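Myosin-17 (Arabidopsis thaliana, PDB 7KFL) is a plant class XI myosin, probably an actin-based motor, whose globular tail recognises cargo. Local coordinates at residues L84-T95 / Q145-K156. Residues are numbered along the deposited sequence; the frame is centred on the assembly and turned at random.
Sequences LLLLLQRTLKAT and QVEAKYPALLFK
Lys93 and Val146 illustrate how two short parallel strands pair three backbone N-H groups with carbonyls across them in a mainly helical domain. Lys93 N points almost straight (175°) at Val146 O, 2.9 Å away, while Thr91 O takes Val146 N from above its carbonyl plane and Lys93 O receives Ala148 N, 3.0 Å off and in plane. Beyond the backbone pairing, Thr95 adds a side-chain bond: chi1 of 64° sets OG1 between its own N and carbonyl carbon, and from there the hydroxyl donates in plane to Ala148 O at 2.7 Å. With an alanine at Thr95, Ala148 O would probably lose this donor, leaving Thr95 less firmly held against Ala148. At the other end, Gln145, bent at chi2, brings NE2 to Arg90 O at 2.7 Å, a weak bond (121°), while Lys93 CG and CE both lie against its OE1. Thr91 OG1 turns back to Leu87 O and also bonds Tyr37. Leu92 CB rests 3.7 Å from Ala148 CB, and on helix 71-89 Leu88 CD1 touches Phe155 CE2, the two side chains crossing at about a right angle. The pairing is a minimal two-stranded parallel sheet, tying the C-terminal end of helix 71-89 to the start of helix 150-186 in the helical myosin globular tail.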
ATOM      1  N   LEU A  84      -7.709  -3.140 -18.024  1.00 54.07           N
ATOM      2  CA  LEU A  84      -7.446  -2.556 -19.367  1.00 54.49           C
ATOM      3  C   LEU A  84      -5.969  -2.752 -19.728  1.00 55.19           C
ATOM      4  O   LEU A  84      -5.701  -3.177 -20.868  1.00 54.54           O
ATOM      5  CB  LEU A  84      -7.829  -1.072 -19.397  1.00 53.67           C
ATOM      6  CG  LEU A  84      -7.694  -0.395 -20.762  1.00 53.65           C
ATOM      7  CD1 LEU A  84      -8.204  -1.288 -21.890  1.00 53.57           C
ATOM      8  CD2 LEU A  84      -8.427   0.940 -20.780  1.00 53.87           C
ATOM      9  N   LEU A  85      -5.056  -2.453 -18.796  1.00 55.76           N
ATOM     10  CA  LEU A  85      -3.587  -2.592 -18.993  1.00 56.86           C
ATOM     11  C   LEU A  85      -3.231  -4.066 -19.227  1.00 57.97           C
ATOM     12  O   LEU A  85      -2.345  -4.324 -20.065  1.00 58.63           O
ATOM     13  CB  LEU A  85      -2.844  -2.020 -17.782  1.00 57.05           C
ATOM     14  CG  LEU A  85      -2.622  -0.510 -17.817  1.00 57.67           C
ATOM     15  CD1 LEU A  85      -2.291   0.028 -16.434  1.00 57.51           C
ATOM     16  CD2 LEU A  85      -1.528  -0.142 -18.810  1.00 57.97           C
ATOM     17  N   LEU A  86      -3.894  -4.986 -18.520  1.00 59.36           N
ATOM     18  CA  LEU A  86      -3.716  -6.457 -18.674  1.00 61.11           C
ATOM     19  C   LEU A  86      -4.028  -6.849 -20.125  1.00 61.24           C
ATOM     20  O   LEU A  86      -3.236  -7.610 -20.712  1.00 61.93           O
ATOM     21  CB  LEU A  86      -4.628  -7.178 -17.670  1.00 62.48           C
ATOM     22  CG  LEU A  86      -4.548  -8.708 -17.602  1.00 64.26           C
ATOM     23  CD1 LEU A  86      -5.706  -9.361 -18.341  1.00 64.58           C
ATOM     24  CD2 LEU A  86      -3.220  -9.245 -18.112  1.00 65.21           C
ATOM     25  N   LEU A  87      -5.120  -6.317 -20.686  1.00 60.63           N
ATOM     26  CA  LEU A  87      -5.553  -6.571 -22.088  1.00 60.53           C
ATOM     27  C   LEU A  87      -4.527  -5.956 -23.048  1.00 60.51           C
ATOM     28  O   LEU A  87      -4.075  -6.677 -23.961  1.00 61.55           O
ATOM     29  CB  LEU A  87      -6.948  -5.978 -22.312  1.00 60.34           C
ATOM     30  CG  LEU A  87      -8.070  -6.565 -21.456  1.00 60.40           C
ATOM     31  CD1 LEU A  87      -9.275  -5.637 -21.428  1.00 59.84           C
ATOM     32  CD2 LEU A  87      -8.470  -7.947 -21.951  1.00 61.27           C
ATOM     33  N   LEU A  88      -4.171  -4.683 -22.837  1.00 59.82           N
ATOM     34  CA  LEU A  88      -3.163  -3.933 -23.639  1.00 59.71           C
ATOM     35  C   LEU A  88      -1.816  -4.668 -23.609  1.00 61.23           C
ATOM     36  O   LEU A  88      -1.177  -4.754 -24.673  1.00 60.99           O
ATOM     37  CB  LEU A  88      -3.015  -2.512 -23.084  1.00 58.20           C
ATOM     38  CG  LEU A  88      -4.219  -1.587 -23.256  1.00 58.04           C
ATOM     39  CD1 LEU A  88      -3.868  -0.170 -22.832  1.00 57.66           C
ATOM     40  CD2 LEU A  88      -4.736  -1.594 -24.686  1.00 58.49           C
ATOM     41  N   GLN A  89      -1.406  -5.167 -22.436  1.00 63.74           N
ATOM     42  CA  GLN A  89      -0.111  -5.873 -22.217  1.00 66.45           C
ATOM     43  C   GLN A  89      -0.043  -7.130 -23.093  1.00 68.53           C
ATOM     44  O   GLN A  89       1.056  -7.430 -23.591  1.00 69.53           O
ATOM     45  CB  GLN A  89       0.059  -6.234 -20.739  1.00 67.19           C
ATOM     46  CG  GLN A  89       1.294  -7.077 -20.437  1.00 68.82           C
ATOM     47  CD  GLN A  89       2.590  -6.341 -20.674  1.00 70.16           C
ATOM     48  OE1 GLN A  89       2.647  -5.111 -20.645  1.00 70.92           O
ATOM     49  NE2 GLN A  89       3.655  -7.093 -20.902  1.00 70.88           N
ATOM     50  N   ARG A  90      -1.168  -7.832 -23.267  1.00 70.48           N
ATOM     51  CA  ARG A  90      -1.253  -9.127 -23.995  1.00 72.86           C
ATOM     52  C   ARG A  90      -1.648  -8.904 -25.463  1.00 72.90           C
ATOM     53  O   ARG A  90      -1.708  -9.907 -26.201  1.00 73.55           O
ATOM     54  CB  ARG A  90      -2.266 -10.053 -23.314  1.00 75.19           C
ATOM     55  CG  ARG A  90      -1.855 -10.530 -21.928  1.00 77.21           C
ATOM     56  CD  ARG A  90      -2.893 -11.457 -21.321  1.00 79.30           C
ATOM     57  NE  ARG A  90      -2.585 -11.840 -19.946  1.00 81.06           N
ATOM     58  CZ  ARG A  90      -3.377 -12.570 -19.159  1.00 82.52           C
ATOM     59  NH1 ARG A  90      -4.545 -13.010 -19.600  1.00 83.62           N
ATOM     60  NH2 ARG A  90      -2.999 -12.854 -17.925  1.00 82.87           N
ATOM     61  N   THR A  91      -1.896  -7.655 -25.876  1.00 71.92           N
ATOM     62  CA  THR A  91      -2.418  -7.291 -27.223  1.00 71.77           C
ATOM     63  C   THR A  91      -1.352  -6.523 -28.020  1.00 71.79           C
ATOM     64  O   THR A  91      -0.882  -7.064 -29.039  1.00 71.88           O
ATOM     65  CB  THR A  91      -3.720  -6.488 -27.100  1.00 71.51           C
ATOM     66  OG1 THR A  91      -4.691  -7.336 -26.485  1.00 71.12           O
ATOM     67  CG2 THR A  91      -4.252  -5.993 -28.427  1.00 72.23           C
ATOM     68  N   LEU A  92      -0.998  -5.312 -27.576  1.00 71.05           N
ATOM     69  CA  LEU A  92      -0.132  -4.356 -28.322  1.00 70.63           C
ATOM     70  C   LEU A  92       1.267  -4.956 -28.515  1.00 72.43           C
ATOM     71  O   LEU A  92       1.945  -5.199 -27.502  1.00 72.73           O
ATOM     72  CB  LEU A  92      -0.043  -3.028 -27.557  1.00 68.87           C
ATOM     73  CG  LEU A  92      -1.365  -2.352 -27.187  1.00 67.58           C
ATOM     74  CD1 LEU A  92      -1.138  -0.887 -26.851  1.00 66.50           C
ATOM     75  CD2 LEU A  92      -2.403  -2.482 -28.292  1.00 67.49           C
ATOM     76  N   LYS A  93       1.667  -5.189 -29.770  1.00 75.72           N
ATOM     77  CA  LYS A  93       3.070  -5.477 -30.180  1.00 78.13           C
ATOM     78  C   LYS A  93       3.780  -4.141 -30.429  1.00 78.72           C
ATOM     79  O   LYS A  93       3.195  -3.286 -31.124  1.00 78.42           O
ATOM     80  CB  LYS A  93       3.118  -6.341 -31.444  1.00 80.56           C
ATOM     81  CG  LYS A  93       2.946  -7.843 -31.244  1.00 82.74           C
ATOM     82  CD  LYS A  93       2.904  -8.608 -32.561  1.00 84.67           C
ATOM     83  CE  LYS A  93       2.665 -10.098 -32.411  1.00 85.77           C
ATOM     84  NZ  LYS A  93       3.909 -10.887 -32.585  1.00 86.63           N
ATOM     85  N   ALA A  94       4.990  -3.972 -29.887  1.00 80.66           N
ATOM     86  CA  ALA A  94       5.794  -2.727 -29.967  1.00 81.31           C
ATOM     87  C   ALA A  94       6.300  -2.525 -31.400  1.00 82.19           C
ATOM     88  O   ALA A  94       6.659  -3.526 -32.051  1.00 82.69           O
ATOM     89  CB  ALA A  94       6.937  -2.782 -28.983  1.00 81.73           C
ATOM     90  N   THR A  95       6.321  -1.268 -31.860  1.00 82.41           N
ATOM     91  CA  THR A  95       6.789  -0.849 -33.210  1.00 83.49           C
ATOM     92  C   THR A  95       7.707   0.372 -33.075  1.00 83.09           C
ATOM     93  O   THR A  95       7.627   1.064 -32.039  1.00 80.48           O
ATOM     94  CB  THR A  95       5.608  -0.556 -34.147  1.00 83.63           C
ATOM     95  OG1 THR A  95       4.872   0.555 -33.631  1.00 82.86           O
ATOM     96  CG2 THR A  95       4.682  -1.740 -34.317  1.00 83.93           C
ATOM     97  N   GLN A 145      -2.907 -10.480 -31.036  1.00 94.93           N
ATOM     98  CA  GLN A 145      -1.866  -9.417 -31.060  1.00 91.81           C
ATOM     99  C   GLN A 145      -2.127  -8.475 -32.240  1.00 88.95           C
ATOM    100  O   GLN A 145      -2.452  -8.977 -33.333  1.00 89.26           O
ATOM    101  CB  GLN A 145      -0.469 -10.031 -31.175  1.00 92.59           C
ATOM    102  CG  GLN A 145      -0.079 -10.920 -30.000  1.00 93.88           C
ATOM    103  CD  GLN A 145       0.834 -10.227 -29.017  1.00 94.67           C
ATOM    104  OE1 GLN A 145       2.057 -10.283 -29.130  1.00 95.61           O
ATOM    105  NE2 GLN A 145       0.244  -9.575 -28.027  1.00 94.72           N
ATOM    106  N   VAL A 146      -1.998  -7.164 -32.015  1.00 85.51           N
ATOM    107  CA  VAL A 146      -2.027  -6.108 -33.073  1.00 83.59           C
ATOM    108  C   VAL A 146      -0.738  -5.288 -32.943  1.00 81.78           C
ATOM    109  O   VAL A 146      -0.366  -4.960 -31.800  1.00 81.78           O
ATOM    110  CB  VAL A 146      -3.290  -5.224 -32.977  1.00 83.33           C
ATOM    111  CG1 VAL A 146      -4.536  -6.050 -32.683  1.00 83.54           C
ATOM    112  CG2 VAL A 146      -3.151  -4.101 -31.958  1.00 82.42           C
ATOM    113  N   GLU A 147      -0.066  -5.000 -34.062  1.00 80.01           N
ATOM    114  CA  GLU A 147       1.138  -4.127 -34.091  1.00 78.55           C
ATOM    115  C   GLU A 147       0.674  -2.688 -33.840  1.00 75.38           C
ATOM    116  O   GLU A 147       0.186  -2.044 -34.788  1.00 76.22           O
ATOM    117  CB  GLU A 147       1.913  -4.292 -35.402  1.00 80.08           C
ATOM    118  CG  GLU A 147       2.585  -5.650 -35.536  1.00 81.68           C
ATOM    119  CD  GLU A 147       3.669  -5.738 -36.600  1.00 83.55           C
ATOM    120  OE1 GLU A 147       4.665  -4.997 -36.486  1.00 84.54           O
ATOM    121  OE2 GLU A 147       3.513  -6.545 -37.541  1.00 84.34           O
ATOM    122  N   ALA A 148       0.794  -2.233 -32.590  1.00 72.20           N
ATOM    123  CA  ALA A 148       0.298  -0.927 -32.096  1.00 69.53           C
ATOM    124  C   ALA A 148       1.107   0.209 -32.727  1.00 67.78           C
ATOM    125  O   ALA A 148       2.348   0.104 -32.763  1.00 68.34           O
ATOM    126  CB  ALA A 148       0.386  -0.885 -30.591  1.00 69.55           C
ATOM    127  N   LYS A 149       0.418   1.252 -33.200  1.00 65.40           N
ATOM    128  CA  LYS A 149       1.029   2.513 -33.695  1.00 64.03           C
ATOM    129  C   LYS A 149       1.303   3.422 -32.493  1.00 61.37           C
ATOM    130  O   LYS A 149       0.949   3.032 -31.368  1.00 59.68           O
ATOM    131  CB  LYS A 149       0.121   3.162 -34.743  1.00 65.48           C
ATOM    132  CG  LYS A 149      -0.092   2.343 -36.011  1.00 66.91           C
ATOM    133  CD  LYS A 149       1.185   2.021 -36.767  1.00 68.67           C
ATOM    134  CE  LYS A 149       0.948   1.201 -38.018  1.00 69.99           C
ATOM    135  NZ  LYS A 149       0.688  -0.223 -37.697  1.00 71.03           N
ATOM    136  N   TYR A 150       1.919   4.585 -32.727  1.00 60.72           N
ATOM    137  CA  TYR A 150       2.546   5.439 -31.682  1.00 59.46           C
ATOM    138  C   TYR A 150       1.496   5.986 -30.717  1.00 58.35           C
ATOM    139  O   TYR A 150       1.755   6.039 -29.518  1.00 59.90           O
ATOM    140  CB  TYR A 150       3.409   6.534 -32.320  1.00 59.65           C
ATOM    141  CG  TYR A 150       4.615   6.016 -33.065  1.00 60.07           C
ATOM    142  CD1 TYR A 150       5.329   4.921 -32.599  1.00 59.83           C
ATOM    143  CD2 TYR A 150       5.054   6.623 -34.232  1.00 60.39           C
ATOM    144  CE1 TYR A 150       6.438   4.438 -33.273  1.00 60.77           C
ATOM    145  CE2 TYR A 150       6.161   6.151 -34.919  1.00 61.31           C
ATOM    146  CZ  TYR A 150       6.854   5.055 -34.438  1.00 61.70           C
ATOM    147  OH  TYR A 150       7.945   4.578 -35.100  1.00 63.28           O
ATOM    148  N   PRO A 151       0.290   6.406 -31.167  1.00 57.24           N
ATOM    149  CA  PRO A 151      -0.745   6.853 -30.233  1.00 56.19           C
ATOM    150  C   PRO A 151      -1.097   5.799 -29.169  1.00 55.24           C
ATOM    151  O   PRO A 151      -1.311   6.172 -28.027  1.00 55.59           O
ATOM    152  CB  PRO A 151      -1.959   7.121 -31.135  1.00 56.50           C
ATOM    153  CG  PRO A 151      -1.352   7.415 -32.488  1.00 57.36           C
ATOM    154  CD  PRO A 151      -0.136   6.515 -32.571  1.00 57.37           C
ATOM    155  N   ALA A 152      -1.129   4.524 -29.567  1.00 54.21           N
ATOM    156  CA  ALA A 152      -1.536   3.370 -28.730  1.00 52.93           C
ATOM    157  C   ALA A 152      -0.442   3.023 -27.712  1.00 52.17           C
ATOM    158  O   ALA A 152      -0.797   2.671 -26.572  1.00 52.42           O
ATOM    159  CB  ALA A 152      -1.857   2.190 -29.611  1.00 53.44           C
ATOM    160  N   LEU A 153       0.832   3.096 -28.109  1.00 52.14           N
ATOM    161  CA  LEU A 153       1.994   2.779 -27.231  1.00 51.85           C
ATOM    162  C   LEU A 153       2.131   3.863 -26.156  1.00 52.10           C
ATOM    163  O   LEU A 153       2.486   3.507 -25.010  1.00 52.10           O
ATOM    164  CB  LEU A 153       3.271   2.677 -28.073  1.00 51.98           C
ATOM    165  CG  LEU A 153       3.296   1.551 -29.107  1.00 52.50           C
ATOM    166  CD1 LEU A 153       4.532   1.659 -29.986  1.00 52.86           C
ATOM    167  CD2 LEU A 153       3.232   0.183 -28.441  1.00 52.50           C
ATOM    168  N   LEU A 154       1.864   5.124 -26.513  1.00 52.09           N
ATOM    169  CA  LEU A 154       1.858   6.276 -25.570  1.00 52.39           C
ATOM    170  C   LEU A 154       0.731   6.084 -24.550  1.00 52.82           C
ATOM    171  O   LEU A 154       0.939   6.432 -23.371  1.00 53.77           O
ATOM    172  CB  LEU A 154       1.667   7.583 -26.345  1.00 52.48           C
ATOM    173  CG  LEU A 154       1.672   8.856 -25.495  1.00 51.97           C
ATOM    174  CD1 LEU A 154       3.036   9.084 -24.865  1.00 51.93           C
ATOM    175  CD2 LEU A 154       1.258  10.067 -26.315  1.00 52.20           C
ATOM    176  N   PHE A 155      -0.415   5.563 -24.999  1.00 52.92           N
ATOM    177  CA  PHE A 155      -1.633   5.353 -24.171  1.00 52.50           C
ATOM    178  C   PHE A 155      -1.350   4.313 -23.081  1.00 52.72           C
ATOM    179  O   PHE A 155      -1.723   4.561 -21.917  1.00 53.45           O
ATOM    180  CB  PHE A 155      -2.820   4.921 -25.033  1.00 52.23           C
ATOM    181  CG  PHE A 155      -4.053   4.570 -24.242  1.00 52.34           C
ATOM    182  CD1 PHE A 155      -4.723   5.538 -23.508  1.00 52.04           C
ATOM    183  CD2 PHE A 155      -4.539   3.271 -24.220  1.00 52.05           C
ATOM    184  CE1 PHE A 155      -5.854   5.213 -22.775  1.00 51.81           C
ATOM    185  CE2 PHE A 155      -5.671   2.950 -23.488  1.00 51.39           C
ATOM    186  CZ  PHE A 155      -6.327   3.920 -22.766  1.00 51.16           C
ATOM    187  N   LYS A 156      -0.729   3.184 -23.444  1.00 52.61           N
ATOM    188  CA  LYS A 156      -0.337   2.114 -22.486  1.00 52.32           C
ATOM    189  C   LYS A 156       0.570   2.724 -21.410  1.00 51.81           C
ATOM    190  O   LYS A 156       0.357   2.436 -20.221  1.00 51.82           O
ATOM    191  CB  LYS A 156       0.355   0.956 -23.213  1.00 52.60           C
ATOM    192  CG  LYS A 156       0.959  -0.101 -22.298  1.00 53.30           C
ATOM    193  CD  LYS A 156       1.146  -1.447 -22.961  1.00 54.35           C
ATOM    194  CE  LYS A 156       2.227  -2.282 -22.308  1.00 55.41           C
ATOM    195  NZ  LYS A 156       3.582  -1.840 -22.721  1.00 56.12           N
TER